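Local coordinates for coronin (Toxoplasma gondii, PDB 4OZU), which probably binds actin filaments and contributes to invasion and egress by the parasite, the chain here being its WD40 beta-propeller domain, at residues A[84-89]-A[135-140]; A[88-93]-A[370-375]; A[92-97]-A[104-109]; A[143-148]-A[157-162]. All coordinates share one frame; numbering follows the deposited sequence. Where two conformers were deposited one is given.

Contact 1: A[84-89]-A[135-140]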
loop_
_atom_site.group_PDB
_atom_site.type_symbol
_atom_site.label_atom_id
_atom_site.label_comp_id
_atom_site.label_asym_id
_atom_site.label_seq_id
_atom_site.Cartn_x
_atom_site.Cartn_y
_atom_site.Cartn_z
ATOM N N ASP A 84 0.886 -11.212 0.744
ATOM C CA ASP A 84 1.040 -9.784 0.973
ATOM C C ASP A 84 2.259 -9.532 1.845
ATOM O O ASP A 84 2.646 -10.365 2.662
ATOM C CB ASP A 84 -0.214 -9.187 1.635
ATOM C CG ASP A 84 -0.247 -7.658 1.571
ATOM O OD1 ASP A 84 0.414 -7.080 0.679
ATOM O OD2 ASP A 84 -0.947 -7.028 2.408
ATOM N N THR A 85 2.859 -8.366 1.659
ATOM C CA THR A 85 4.041 -7.969 2.406
ATOM C C THR A 85 3.917 -6.479 2.688
ATOM O O THR A 85 3.504 -5.730 1.815
ATOM C CB THR A 85 5.356 -8.223 1.625
ATOM O OG1 THR A 85 5.448 -9.603 1.240
ATOM C CG2 THR A 85 6.555 -7.862 2.477
ATOM N N ASN A 86 4.274 -6.054 3.894
ATOM C CA ASN A 86 4.307 -4.627 4.213
ATOM C C ASN A 86 5.338 -4.320 5.288
ATOM O O ASN A 86 5.368 -4.960 6.337
ATOM C CB ASN A 86 2.928 -4.127 4.657
ATOM C CG ASN A 86 2.094 -3.600 3.498
ATOM O OD1 ASN A 86 2.527 -2.715 2.752
ATOM N ND2 ASN A 86 0.900 -4.151 3.333
ATOM N N PHE A 87 6.190 -3.341 5.010
ATOM C CA PHE A 87 7.104 -2.825 6.017
ATOM C C PHE A 87 6.362 -2.016 7.074
ATOM O O PHE A 87 5.324 -1.405 6.792
ATOM C CB PHE A 87 8.172 -1.951 5.371
ATOM C CG PHE A 87 9.193 -2.728 4.593
ATOM C CD1 PHE A 87 10.301 -3.254 5.226
ATOM C CD2 PHE A 87 9.035 -2.944 3.234
ATOM C CE1 PHE A 87 11.242 -3.973 4.519
ATOM C CE2 PHE A 87 9.979 -3.665 2.520
ATOM C CZ PHE A 87 11.081 -4.178 3.168
ATOM N N SER A 88 6.897 -2.012 8.288
ATOM C CA SER A 88 6.381 -1.145 9.337
ATOM C C SER A 88 6.489 0.315 8.919
ATOM O O SER A 88 7.445 0.699 8.251
ATOM C CB SER A 88 7.148 -1.345 10.637
ATOM O OG SER A 88 6.862 -0.299 11.548
ATOM N N PRO A 89 5.516 1.139 9.319
ATOM C CA PRO A 89 5.641 2.570 9.024
ATOM C C PRO A 89 6.726 3.271 9.831
ATOM O O PRO A 89 7.083 4.410 9.508
ATOM C CB PRO A 89 4.261 3.136 9.412
ATOM C CG PRO A 89 3.368 1.970 9.574
ATOM C CD PRO A 89 4.234 0.819 9.962
ATOM N N SER A 135 -4.004 -10.145 3.284
ATOM C CA SER A 135 -3.456 -8.829 3.545
ATOM C C SER A 135 -2.880 -8.742 4.944
ATOM O O SER A 135 -3.291 -9.462 5.844
ATOM C CB SER A 135 -4.528 -7.755 3.349
ATOM O OG SER A 135 -5.597 -7.928 4.257
ATOM N N ALA A 136 -1.905 -7.856 5.103
ATOM C CA ALA A 136 -1.326 -7.556 6.398
ATOM C C ALA A 136 -0.927 -6.087 6.361
ATOM O O ALA A 136 0.056 -5.726 5.717
ATOM C CB ALA A 136 -0.135 -8.440 6.688
ATOM N N GLU A 137 -1.709 -5.255 7.039
ATOM C CA GLU A 137 -1.539 -3.806 6.982
ATOM C C GLU A 137 -1.310 -3.194 8.360
ATOM O O GLU A 137 -2.093 -3.399 9.297
ATOM C CB GLU A 137 -2.764 -3.159 6.334
ATOM C CG GLU A 137 -2.918 -3.457 4.846
ATOM C CD GLU A 137 -2.085 -2.551 3.954
ATOM O OE1 GLU A 137 -1.579 -1.516 4.436
ATOM O OE2 GLU A 137 -1.943 -2.877 2.756
ATOM N N TRP A 138 -0.238 -2.420 8.459
ATOM C CA TRP A 138 0.117 -1.747 9.695
ATOM C C TRP A 138 -0.680 -0.470 9.886
ATOM O O TRP A 138 -0.857 0.308 8.946
ATOM C CB TRP A 138 1.598 -1.382 9.700
ATOM C CG TRP A 138 2.552 -2.516 9.626
ATOM C CD1 TRP A 138 3.174 -2.999 8.510
ATOM C CD2 TRP A 138 3.049 -3.280 10.725
ATOM N NE1 TRP A 138 4.020 -4.031 8.848
ATOM C CE2 TRP A 138 3.959 -4.223 10.201
ATOM C CE3 TRP A 138 2.812 -3.263 12.103
ATOM C CZ2 TRP A 138 4.630 -5.135 11.006
ATOM C CZ3 TRP A 138 3.473 -4.182 12.901
ATOM C CH2 TRP A 138 4.372 -5.103 12.350
ATOM N N ASN A 139 -1.112 -0.241 11.119
ATOM C CA ASN A 139 -1.709 1.026 11.492
ATOM C C ASN A 139 -0.699 2.151 11.268
ATOM O O ASN A 139 0.442 2.046 11.709
ATOM C CB ASN A 139 -2.159 0.981 12.950
ATOM C CG ASN A 139 -3.013 2.168 13.327
ATOM O OD1 ASN A 139 -2.565 3.318 13.274
ATOM N ND2 ASN A 139 -4.255 1.898 13.705
ATOM N N PRO A 140 -1.109 3.225 10.577
ATOM C CA PRO A 140 -0.162 4.299 10.246
ATOM C C PRO A 140 0.142 5.238 11.406
ATOM O O PRO A 140 1.045 6.056 11.273
ATOM C CB PRO A 140 -0.880 5.056 9.126
ATOM C CG PRO A 140 -2.321 4.858 9.421
ATOM C CD PRO A 140 -2.433 3.460 9.969
HETATM O O HOH W 1 -2.750 -5.227 1.835
#
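Asp84 reaches across to Ser135 and Ala136 where the first strands of two successive beta-propeller blades, 82-87 and 133-138, run side by side, their axes only 12° from parallel. The strands belong to separate sheets, so side chains rather than a continuous backbone network join them. Asp84 OD2 lies against Ser135 CA at 3.3 Å, a van der Waals approach, while the serine OG is turned elsewhere, weakly bonded to Gly149 N. The carboxylate of Asp84, with CG swung anti to its own amide nitrogen (chi1 -165°), takes the backbone N-H of Ala136 on the anti side of OD2, at 3.0 Å from N. Ala136 takes part through its backbone, for its O in turn receives Asn86 ND2 at 3.0 Å, nearly in the amide plane of Asn86. An asparagine suits this place because its amide has two hydrogens, one for Ala136 O and one, more weakly, for Glu137 OE2. OE2 further pairs with Lys179 in a salt bridge, and a water that donates to both OE2 and Asp84 OD2 (2.6 Å to OD2) probably eases the meeting of two like charges. Trp138 then fills the gap between the blades. From the indole edge NE1 donates a hydrogen bond to Asn86 O, 3.0 Å away; the oxygen lies in the indole plane, but the donor stands 57° out of the carbonyl plane. The five-membered ring carries Ser88 CA over one face in a CH-pi contact, 3.8 Å from CA to the ring centroid, while Pro89 CD packs on Trp138 CB at 3.4 Å. Farther on, Pro89 CG rests 3.6 Å from Asn139 O.

Contact 2: A[88-93]-A[370-375]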
loop_
_atom_site.group_PDB
_atom_site.type_symbol
_atom_site.label_atom_id
_atom_site.label_comp_id
_atom_site.label_asym_id
_atom_site.label_seq_id
_atom_site.Cartn_x
_atom_site.Cartn_y
_atom_site.Cartn_z
ATOM N N SER A 88 6.897 -2.012 8.288
ATOM C CA SER A 88 6.381 -1.145 9.337
ATOM C C SER A 88 6.489 0.315 8.919
ATOM O O SER A 88 7.445 0.699 8.251
ATOM C CB SER A 88 7.148 -1.345 10.637
ATOM O OG SER A 88 6.862 -0.299 11.548
ATOM N N PRO A 89 5.516 1.139 9.319
ATOM C CA PRO A 89 5.641 2.570 9.024
ATOM C C PRO A 89 6.726 3.271 9.831
ATOM O O PRO A 89 7.083 4.410 9.508
ATOM C CB PRO A 89 4.261 3.136 9.412
ATOM C CG PRO A 89 3.368 1.970 9.574
ATOM C CD PRO A 89 4.234 0.819 9.962
ATOM N N PHE A 90 7.223 2.617 10.877
ATOM C CA PHE A 90 8.086 3.282 11.849
ATOM C C PHE A 90 9.477 2.678 11.987
ATOM O O PHE A 90 10.453 3.398 12.143
ATOM C CB PHE A 90 7.401 3.270 13.206
ATOM C CG PHE A 90 5.959 3.666 13.141
ATOM C CD1 PHE A 90 5.598 4.946 12.749
ATOM C CD2 PHE A 90 4.964 2.761 13.462
ATOM C CE1 PHE A 90 4.275 5.306 12.679
ATOM C CE2 PHE A 90 3.635 3.127 13.400
ATOM C CZ PHE A 90 3.294 4.394 13.007
ATOM N N TYR A 91 9.549 1.354 11.934
ATOM C CA TYR A 91 10.766 0.628 12.263
ATOM C C TYR A 91 11.354 0.003 11.011
ATOM O O TYR A 91 10.747 -0.872 10.390
ATOM C CB TYR A 91 10.455 -0.419 13.329
ATOM C CG TYR A 91 9.665 0.190 14.465
ATOM C CD1 TYR A 91 10.130 1.317 15.126
ATOM C CD2 TYR A 91 8.433 -0.321 14.840
ATOM C CE1 TYR A 91 9.405 1.894 16.148
ATOM C CE2 TYR A 91 7.700 0.253 15.863
ATOM C CZ TYR A 91 8.189 1.357 16.513
ATOM O OH TYR A 91 7.459 1.932 17.530
ATOM N N ARG A 92 12.535 0.492 10.648
ATOM C CA ARG A 92 13.156 0.183 9.371
ATOM C C ARG A 92 13.425 -1.300 9.151
ATOM O O ARG A 92 13.491 -1.759 8.009
ATOM C CB ARG A 92 14.472 0.942 9.247
ATOM C CG ARG A 92 15.095 0.802 7.885
ATOM C CD ARG A 92 15.497 2.135 7.321
ATOM N NE ARG A 92 16.852 2.499 7.724
ATOM C CZ ARG A 92 17.174 3.584 8.426
ATOM N NH1 ARG A 92 16.247 4.450 8.820
ATOM N NH2 ARG A 92 18.443 3.809 8.731
ATOM N N ASP A 93 13.591 -2.035 10.246
ATOM C CA ASP A 93 13.989 -3.439 10.180
ATOM C C ASP A 93 12.813 -4.397 10.337
ATOM O O ASP A 93 13.002 -5.614 10.328
ATOM C CB ASP A 93 15.044 -3.737 11.254
ATOM C CG ASP A 93 14.611 -3.310 12.648
ATOM O OD1 ASP A 93 13.647 -2.520 12.778
ATOM O OD2 ASP A 93 15.255 -3.756 13.623
ATOM N N VAL A 370 8.582 8.600 10.659
ATOM C CA VAL A 370 8.764 7.223 11.102
ATOM C C VAL A 370 8.672 7.136 12.629
ATOM O O VAL A 370 9.395 6.366 13.262
ATOM C CB VAL A 370 10.115 6.655 10.610
ATOM C CG1 VAL A 370 10.106 6.543 9.087
ATOM C CG2 VAL A 370 11.290 7.518 11.078
ATOM N N GLU A 371 7.774 7.938 13.199
ATOM C CA GLU A 371 7.485 7.927 14.634
ATOM C C GLU A 371 5.995 7.723 14.844
ATOM O O GLU A 371 5.195 8.474 14.290
ATOM C CB GLU A 371 7.892 9.239 15.306
ATOM C CG GLU A 371 9.356 9.529 15.384
ATOM C CD GLU A 371 9.611 10.878 16.023
ATOM O OE1 GLU A 371 8.733 11.359 16.772
ATOM O OE2 GLU A 371 10.676 11.466 15.766
ATOM N N PRO A 372 5.600 6.728 15.656
ATOM C CA PRO A 372 4.162 6.609 15.928
ATOM C C PRO A 372 3.611 7.779 16.741
ATOM O O PRO A 372 4.285 8.232 17.659
ATOM C CB PRO A 372 4.051 5.312 16.742
ATOM C CG PRO A 372 5.401 4.673 16.705
ATOM C CD PRO A 372 6.396 5.714 16.368
ATOM N N SER A 373 2.399 8.241 16.438
ATOM C CA SER A 373 1.819 9.336 17.214
ATOM C C SER A 373 1.246 8.823 18.530
ATOM O O SER A 373 1.122 9.578 19.497
ATOM C CB SER A 373 0.728 10.066 16.426
ATOM O OG SER A 373 -0.435 9.273 16.294
ATOM N N MET A 374 0.922 7.532 18.563
ATOM C CA MET A 374 0.329 6.900 19.736
ATOM C C MET A 374 0.964 5.544 20.028
ATOM O O MET A 374 1.307 4.801 19.109
ATOM C CB MET A 374 -1.174 6.701 19.538
ATOM C CG MET A 374 -1.962 7.973 19.419
ATOM S SD MET A 374 -3.690 7.627 19.051
ATOM C CE MET A 374 -3.601 7.319 17.295
ATOM N N THR A 375 1.133 5.241 21.308
ATOM C CA THR A 375 1.390 3.872 21.736
ATOM C C THR A 375 0.088 3.080 21.646
ATOM O O THR A 375 -0.997 3.665 21.609
ATOM C CB THR A 375 1.912 3.811 23.172
ATOM O OG1 THR A 375 0.882 4.253 24.067
ATOM C CG2 THR A 375 3.151 4.690 23.334
#
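Pro372 lies over one face of the Phe90 ring, and apolar and CH-pi contacts carry most of this meeting of two loops. Pro372 CG sits 3.8 Å from the ring centroid, almost on the normal, while Pro89 CB lies over the centre of the opposite face, so two compact prolines clasp the flat phenyl group. The Phe90 ring gets there with CG anti to the carbonyl carbon (chi1 -46°). In its plane, the edge meets the backbone carbon of Val370. Tyr91 adds its outer end, OH coming within 3.5 Å of Pro372 CG, and its own ring has Phe90 CB over one face. Val370 lays CB 3.6 Å from Phe90 O.

No hydrogen bond spans the two loops; Phe90 O and Val370 O, both acceptors, simply lie near each other. Polar order is local: Ser88 OG accepts from Phe90 N at 3.0 Å and from Tyr91 N at 3.2 Å, an ST turn and ST motif that set the loop bearing the two aromatic residues.

The site is at the surface of the propeller, where the turn between strands 82-87 and 94-99 meets the link from strand 367-368 to helix 376-380, whose N-cap is Thr375.

Contact 3: A[92-97]-A[104-109]; sequences RDILAT and VRIWQL
The indole of Trp107 meets Thr97 OG1 at its edge, in the ring plane, and NE1 donates to that hydroxyl at 3.2 Å with an angle of 165° at the hydrogen. Thr97 OG1 points there by lying between its backbone N and carbonyl carbon (chi1 61°), and it also bonds to His78, whose ring meets Trp107 at about 60°. This is the His-Thr-Trp part of the tetrad familiar in WD40 blades. A water in the plane of the Arg105 guanidinium accepts from NH1 and also bonds to Thr97 OG1, while NH2 pairs with Asp101.

Strands 94-97 and 104-108 form an antiparallel hairpin, with Leu95-Trp107 and Thr97-Arg105 as hydrogen-bonded pairs. On the face with Trp107, Leu95 CD2 packs against Trp107 CB at 3.8 Å and Leu109 CD1 at 4.0 Å. On the other, the small Ala96 CB admits Ile106 CD1 at 3.7 Å, and Ile94 CG2 meets Ile106 CG2.

At the open end of the hairpin Gln108 NE2 donates to Asp93 OD2, 3.2 Å away and from above the carboxylate plane. A water donates to OD2 as well, at 2.6 Å, so two donors grip one oxygen, consistent with an ionised carboxylate.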
loop_
_atom_site.group_PDB
_atom_site.type_symbol
_atom_site.label_atom_id
_atom_site.label_comp_id
_atom_site.label_asym_id
_atom_site.label_seq_id
_atom_site.Cartn_x
_atom_site.Cartn_y
_atom_site.Cartn_z
ATOM N N ARG A 92 12.535 0.492 10.648
ATOM C CA ARG A 92 13.156 0.183 9.371
ATOM C C ARG A 92 13.425 -1.300 9.151
ATOM O O ARG A 92 13.491 -1.759 8.009
ATOM C CB ARG A 92 14.472 0.942 9.247
ATOM C CG ARG A 92 15.095 0.802 7.885
ATOM C CD ARG A 92 15.497 2.135 7.321
ATOM N NE ARG A 92 16.852 2.499 7.724
ATOM C CZ ARG A 92 17.174 3.584 8.426
ATOM N NH1 ARG A 92 16.247 4.450 8.820
ATOM N NH2 ARG A 92 18.443 3.809 8.731
ATOM N N ASP A 93 13.591 -2.035 10.246
ATOM C CA ASP A 93 13.989 -3.439 10.180
ATOM C C ASP A 93 12.813 -4.397 10.337
ATOM O O ASP A 93 13.002 -5.614 10.328
ATOM C CB ASP A 93 15.044 -3.737 11.254
ATOM C CG ASP A 93 14.611 -3.310 12.648
ATOM O OD1 ASP A 93 13.647 -2.520 12.778
ATOM O OD2 ASP A 93 15.255 -3.756 13.623
ATOM N N ILE A 94 11.607 -3.852 10.470
ATOM C CA ILE A 94 10.423 -4.657 10.754
ATOM C C ILE A 94 9.473 -4.721 9.565
ATOM O O ILE A 94 9.136 -3.708 8.955
ATOM C CB ILE A 94 9.658 -4.101 11.975
ATOM C CG1 ILE A 94 10.542 -4.150 13.226
ATOM C CG2 ILE A 94 8.357 -4.866 12.210
ATOM C CD1 ILE A 94 10.964 -5.548 13.653
ATOM N N LEU A 95 9.029 -5.926 9.242
ATOM C CA LEU A 95 8.017 -6.086 8.217
ATOM C C LEU A 95 7.129 -7.268 8.545
ATOM O O LEU A 95 7.457 -8.091 9.406
ATOM C CB LEU A 95 8.659 -6.268 6.838
ATOM C CG LEU A 95 9.511 -7.522 6.626
ATOM C CD1 LEU A 95 9.542 -7.872 5.155
ATOM C CD2 LEU A 95 10.940 -7.330 7.139
ATOM N N ALA A 96 6.004 -7.334 7.843
ATOM C CA ALA A 96 5.052 -8.418 8.009
ATOM C C ALA A 96 4.719 -9.080 6.679
ATOM O O ALA A 96 4.596 -8.417 5.656
ATOM C CB ALA A 96 3.787 -7.903 8.658
ATOM N N THR A 97 4.550 -10.397 6.712
ATOM C CA THR A 97 4.055 -11.127 5.558
ATOM C C THR A 97 2.782 -11.874 5.924
ATOM O O THR A 97 2.638 -12.370 7.041
ATOM C CB THR A 97 5.076 -12.143 5.023
ATOM O OG1 THR A 97 5.376 -13.101 6.044
ATOM C CG2 THR A 97 6.349 -11.453 4.575
ATOM N N VAL A 104 0.354 -15.088 9.742
ATOM C CA VAL A 104 0.989 -13.790 9.564
ATOM C C VAL A 104 2.276 -13.794 10.376
ATOM O O VAL A 104 2.268 -14.125 11.559
ATOM C CB VAL A 104 0.079 -12.617 10.004
ATOM C CG1 VAL A 104 0.802 -11.282 9.835
ATOM C CG2 VAL A 104 -1.208 -12.613 9.201
ATOM N N ARG A 105 3.383 -13.445 9.723
ATOM C CA ARG A 105 4.701 -13.478 10.344
ATOM C C ARG A 105 5.289 -12.076 10.419
ATOM O O ARG A 105 5.256 -11.338 9.441
ATOM C CB ARG A 105 5.636 -14.398 9.555
ATOM C CG ARG A 105 5.234 -15.862 9.613
ATOM C CD ARG A 105 6.073 -16.723 8.677
ATOM N NE ARG A 105 5.765 -18.147 8.827
ATOM C CZ ARG A 105 4.770 -18.779 8.209
ATOM N NH1 ARG A 105 3.963 -18.124 7.386
ATOM N NH2 ARG A 105 4.580 -20.082 8.410
ATOM N N ILE A 106 5.804 -11.717 11.591
ATOM C CA ILE A 106 6.502 -10.448 11.777
ATOM C C ILE A 106 7.995 -10.738 11.769
ATOM O O ILE A 106 8.472 -11.615 12.489
ATOM C CB ILE A 106 6.115 -9.740 13.098
ATOM C CG1 ILE A 106 4.593 -9.717 13.291
ATOM C CG2 ILE A 106 6.673 -8.326 13.121
ATOM C CD1 ILE A 106 3.824 -9.113 12.147
ATOM N N TRP A 107 8.724 -9.998 10.945
ATOM C CA TRP A 107 10.144 -10.226 10.739
ATOM C C TRP A 107 10.977 -9.047 11.220
ATOM O O TRP A 107 10.548 -7.901 11.108
ATOM C CB TRP A 107 10.421 -10.463 9.260
ATOM C CG TRP A 107 9.685 -11.613 8.683
ATOM C CD1 TRP A 107 8.546 -11.564 7.940
ATOM C CD2 TRP A 107 10.044 -12.998 8.780
ATOM N NE1 TRP A 107 8.171 -12.831 7.566
ATOM C CE2 TRP A 107 9.072 -13.729 8.072
ATOM C CE3 TRP A 107 11.090 -13.687 9.399
ATOM C CZ2 TRP A 107 9.114 -15.115 7.967
ATOM C CZ3 TRP A 107 11.132 -15.063 9.291
ATOM C CH2 TRP A 107 10.149 -15.763 8.580
ATOM N N GLN A 108 12.166 -9.337 11.739
ATOM C CA GLN A 108 13.133 -8.303 12.096
ATOM C C GLN A 108 14.458 -8.542 11.384
ATOM O O GLN A 108 15.184 -9.490 11.699
ATOM C CB GLN A 108 13.355 -8.257 13.604
ATOM C CG GLN A 108 14.219 -7.085 14.050
ATOM C CD GLN A 108 14.277 -6.943 15.555
ATOM O OE1 GLN A 108 14.130 -7.919 16.290
ATOM N NE2 GLN A 108 14.486 -5.719 16.023
ATOM N N LEU A 109 14.775 -7.675 10.427
ATOM C CA LEU A 109 16.037 -7.770 9.691
ATOM C C LEU A 109 17.226 -7.421 10.581
ATOM O O LEU A 109 17.089 -6.643 11.526
ATOM C CB LEU A 109 16.013 -6.841 8.472
ATOM C CG LEU A 109 15.012 -7.227 7.382
ATOM C CD1 LEU A 109 14.719 -6.048 6.482
ATOM C CD2 LEU A 109 15.537 -8.398 6.567
HETATM O O HOH W 2 17.588 -4.835 13.446
HETATM O O HOH W 3 3.561 -15.203 6.742
#

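Contact 4: A[143-148]-A[157-162]; sequences SGILAS and FWNVEK
Ala147 and Phe157 face each other across a non-hydrogen-bonded pair, the methyl CB of Ala147 lying 3.7 Å from CE1 of the phenyl ring. So small a residue lets the ring come close to the strand, and Phe166 of the next strand touches that ring too. On the other face of the sheet, Leu146 has CG anti to its backbone N (chi1 173°) and a second torsion well off a staggered value (chi2 141°). Together they bring CD2 to 4.2 Å from Trp158 CD1, while its CB meets Val160 CG1, also at 4.2 Å; Trp138 of the blade's first strand touches both Leu146 and Val160. Trp158 turns CG anti to the carbonyl carbon, and the indole extends toward Ser148.

Strands 145-150 and 154-159 form the antiparallel hairpin in the middle of a WD40 propeller blade. Trp158 occupies the place that Trp107 holds in the preceding blade, and Ser148 matches Thr97. Where Trp107 bonds Thr97 directly, here the serine hydroxyl stands 4.0 Å from NE1 in the ring plane, and a water links them, accepting from Trp158 NE1 at 3.1 Å and bonding to Ser148 OG at 2.9 Å. Leu146 and Trp158 exchange two backbone bonds as the hydrogen-bonded pair.

Where the hairpin opens, Gly144 has a positive phi of 82°, which suits glycine, and its O takes Val160 N at 2.8 Å. Val160 CG2, placed between its own N and carbonyl carbon, presses to 3.4 Å from that same Gly144 O.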
loop_
_atom_site.group_PDB
_atom_site.type_symbol
_atom_site.label_atom_id
_atom_site.label_comp_id
_atom_site.label_asym_id
_atom_site.label_seq_id
_atom_site.Cartn_x
_atom_site.Cartn_y
_atom_site.Cartn_z
ATOM N N SER A 143 1.959 2.181 16.918
ATOM C CA SER A 143 2.930 1.110 16.973
ATOM C C SER A 143 2.262 -0.205 17.355
ATOM O O SER A 143 1.390 -0.236 18.225
ATOM C CB SER A 143 4.033 1.454 17.979
ATOM O OG SER A 143 3.508 2.197 19.075
ATOM N N GLY A 144 2.659 -1.279 16.686
ATOM C CA GLY A 144 2.286 -2.612 17.113
ATOM C C GLY A 144 0.913 -3.087 16.702
ATOM O O GLY A 144 0.543 -4.213 17.028
ATOM N N ILE A 145 0.152 -2.246 16.008
ATOM C CA ILE A 145 -1.202 -2.614 15.595
ATOM C C ILE A 145 -1.231 -2.970 14.109
ATOM O O ILE A 145 -0.785 -2.201 13.266
ATOM C CB ILE A 145 -2.214 -1.476 15.872
ATOM C CG1 ILE A 145 -2.233 -1.121 17.363
ATOM C CG2 ILE A 145 -3.609 -1.858 15.390
ATOM C CD1 ILE A 145 -2.582 -2.278 18.292
ATOM N N LEU A 146 -1.775 -4.140 13.804
ATOM C CA LEU A 146 -1.837 -4.643 12.443
ATOM C C LEU A 146 -3.199 -5.256 12.156
ATOM O O LEU A 146 -3.810 -5.856 13.045
ATOM C CB LEU A 146 -0.717 -5.676 12.230
ATOM C CG LEU A 146 -0.678 -6.457 10.918
ATOM C CD1 LEU A 146 0.764 -6.632 10.459
ATOM C CD2 LEU A 146 -1.342 -7.810 11.077
ATOM N N ALA A 147 -3.680 -5.100 10.923
ATOM C CA ALA A 147 -4.907 -5.768 10.483
ATOM C C ALA A 147 -4.605 -6.800 9.406
ATOM O O ALA A 147 -3.830 -6.536 8.492
ATOM C CB ALA A 147 -5.915 -4.755 9.965
ATOM N N SER A 148 -5.227 -7.973 9.509
ATOM C CA SER A 148 -5.043 -9.003 8.491
ATOM C C SER A 148 -6.394 -9.467 7.970
ATOM O O SER A 148 -7.312 -9.737 8.743
ATOM C CB SER A 148 -4.246 -10.187 9.035
ATOM O OG SER A 148 -5.080 -11.089 9.735
ATOM N N PHE A 157 -7.620 -8.161 13.917
ATOM C CA PHE A 157 -6.775 -7.080 14.405
ATOM C C PHE A 157 -5.829 -7.591 15.482
ATOM O O PHE A 157 -6.244 -8.254 16.436
ATOM C CB PHE A 157 -7.629 -5.936 14.933
ATOM C CG PHE A 157 -8.469 -5.291 13.877
ATOM C CD1 PHE A 157 -7.949 -4.298 13.069
ATOM C CD2 PHE A 157 -9.771 -5.692 13.672
ATOM C CE1 PHE A 157 -8.725 -3.711 12.089
ATOM C CE2 PHE A 157 -10.544 -5.108 12.689
ATOM C CZ PHE A 157 -10.029 -4.116 11.907
ATOM N N TRP A 158 -4.551 -7.265 15.315
ATOM C CA TRP A 158 -3.488 -7.825 16.132
ATOM C C TRP A 158 -2.704 -6.756 16.869
ATOM O O TRP A 158 -2.333 -5.747 16.278
ATOM C CB TRP A 158 -2.514 -8.616 15.259
ATOM C CG TRP A 158 -3.015 -9.936 14.795
ATOM C CD1 TRP A 158 -3.640 -10.214 13.611
ATOM C CD2 TRP A 158 -2.923 -11.175 15.502
ATOM N NE1 TRP A 158 -3.939 -11.553 13.539
ATOM C CE2 TRP A 158 -3.513 -12.164 14.690
ATOM C CE3 TRP A 158 -2.402 -11.545 16.746
ATOM C CZ2 TRP A 158 -3.592 -13.496 15.083
ATOM C CZ3 TRP A 158 -2.481 -12.864 17.129
ATOM C CH2 TRP A 158 -3.073 -13.822 16.303
ATOM N N ASN A 159 -2.446 -6.993 18.150
ATOM C CA ASN A 159 -1.403 -6.285 18.883
ATOM C C ASN A 159 -0.148 -7.151 18.830
ATOM O O ASN A 159 -0.019 -8.110 19.590
ATOM C CB ASN A 159 -1.836 -6.019 20.329
ATOM C CG ASN A 159 -0.797 -5.249 21.135
ATOM O OD1 ASN A 159 0.348 -5.073 20.711
ATOM N ND2 ASN A 159 -1.201 -4.789 22.313
ATOM N N VAL A 160 0.768 -6.839 17.924
ATOM C CA VAL A 160 1.894 -7.736 17.677
ATOM C C VAL A 160 2.800 -7.846 18.900
ATOM O O VAL A 160 3.413 -8.886 19.120
ATOM C CB VAL A 160 2.745 -7.288 16.455
ATOM C CG1 VAL A 160 1.876 -7.201 15.210
ATOM C CG2 VAL A 160 3.420 -5.961 16.718
ATOM N N GLU A 161 2.870 -6.779 19.693
ATOM C CA GLU A 161 3.694 -6.766 20.901
ATOM C C GLU A 161 3.272 -7.865 21.868
ATOM O O GLU A 161 4.110 -8.542 22.461
ATOM C CB GLU A 161 3.604 -5.412 21.605
ATOM C CG GLU A 161 4.017 -4.227 20.757
ATOM C CD GLU A 161 3.805 -2.910 21.473
ATOM O OE1 GLU A 161 3.041 -2.071 20.955
ATOM O OE2 GLU A 161 4.398 -2.715 22.556
ATOM N N LYS A 162 1.963 -8.033 22.015
ATOM C CA LYS A 162 1.403 -8.993 22.958
ATOM C C LYS A 162 1.004 -10.304 22.283
ATOM O O LYS A 162 0.545 -11.229 22.946
ATOM C CB LYS A 162 0.186 -8.386 23.661
ATOM C CG LYS A 162 0.509 -7.179 24.533
ATOM C CD LYS A 162 -0.752 -6.545 25.107
ATOM C CE LYS A 162 -1.447 -7.458 26.107
ATOM N NZ LYS A 162 -2.693 -6.850 26.650
HETATM O O HOH W 4 2.796 0.473 21.369
HETATM O O HOH W 5 -4.820 -13.517 11.368
#

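How the contacts relate
Contacts 3 and 4 are equivalent hairpins of two neighbouring propeller blades, and contact 1 joins the strands that precede them. Probable backbone hydrogen bonds tie it to each: Asn86 O to Ala96 N at 2.9 Å, and Glu137 O to Ala147 N at 2.8 Å. Between the hairpins, Ala96 CB meets Leu146 CD1 at 3.7 Å, and Trp138 CZ2 touches the same methyl. Contact 2 shares Ser88 and Pro89 with contact 1, and Phe90 CZ comes to 3.3 Å from Pro140 O; Tyr91 OH reaches Ser143 CB of contact 4 at 3.5 Å. A bound acetate, probably from the crystallisation liquor, lies about 4 Å from the side chain of Val370.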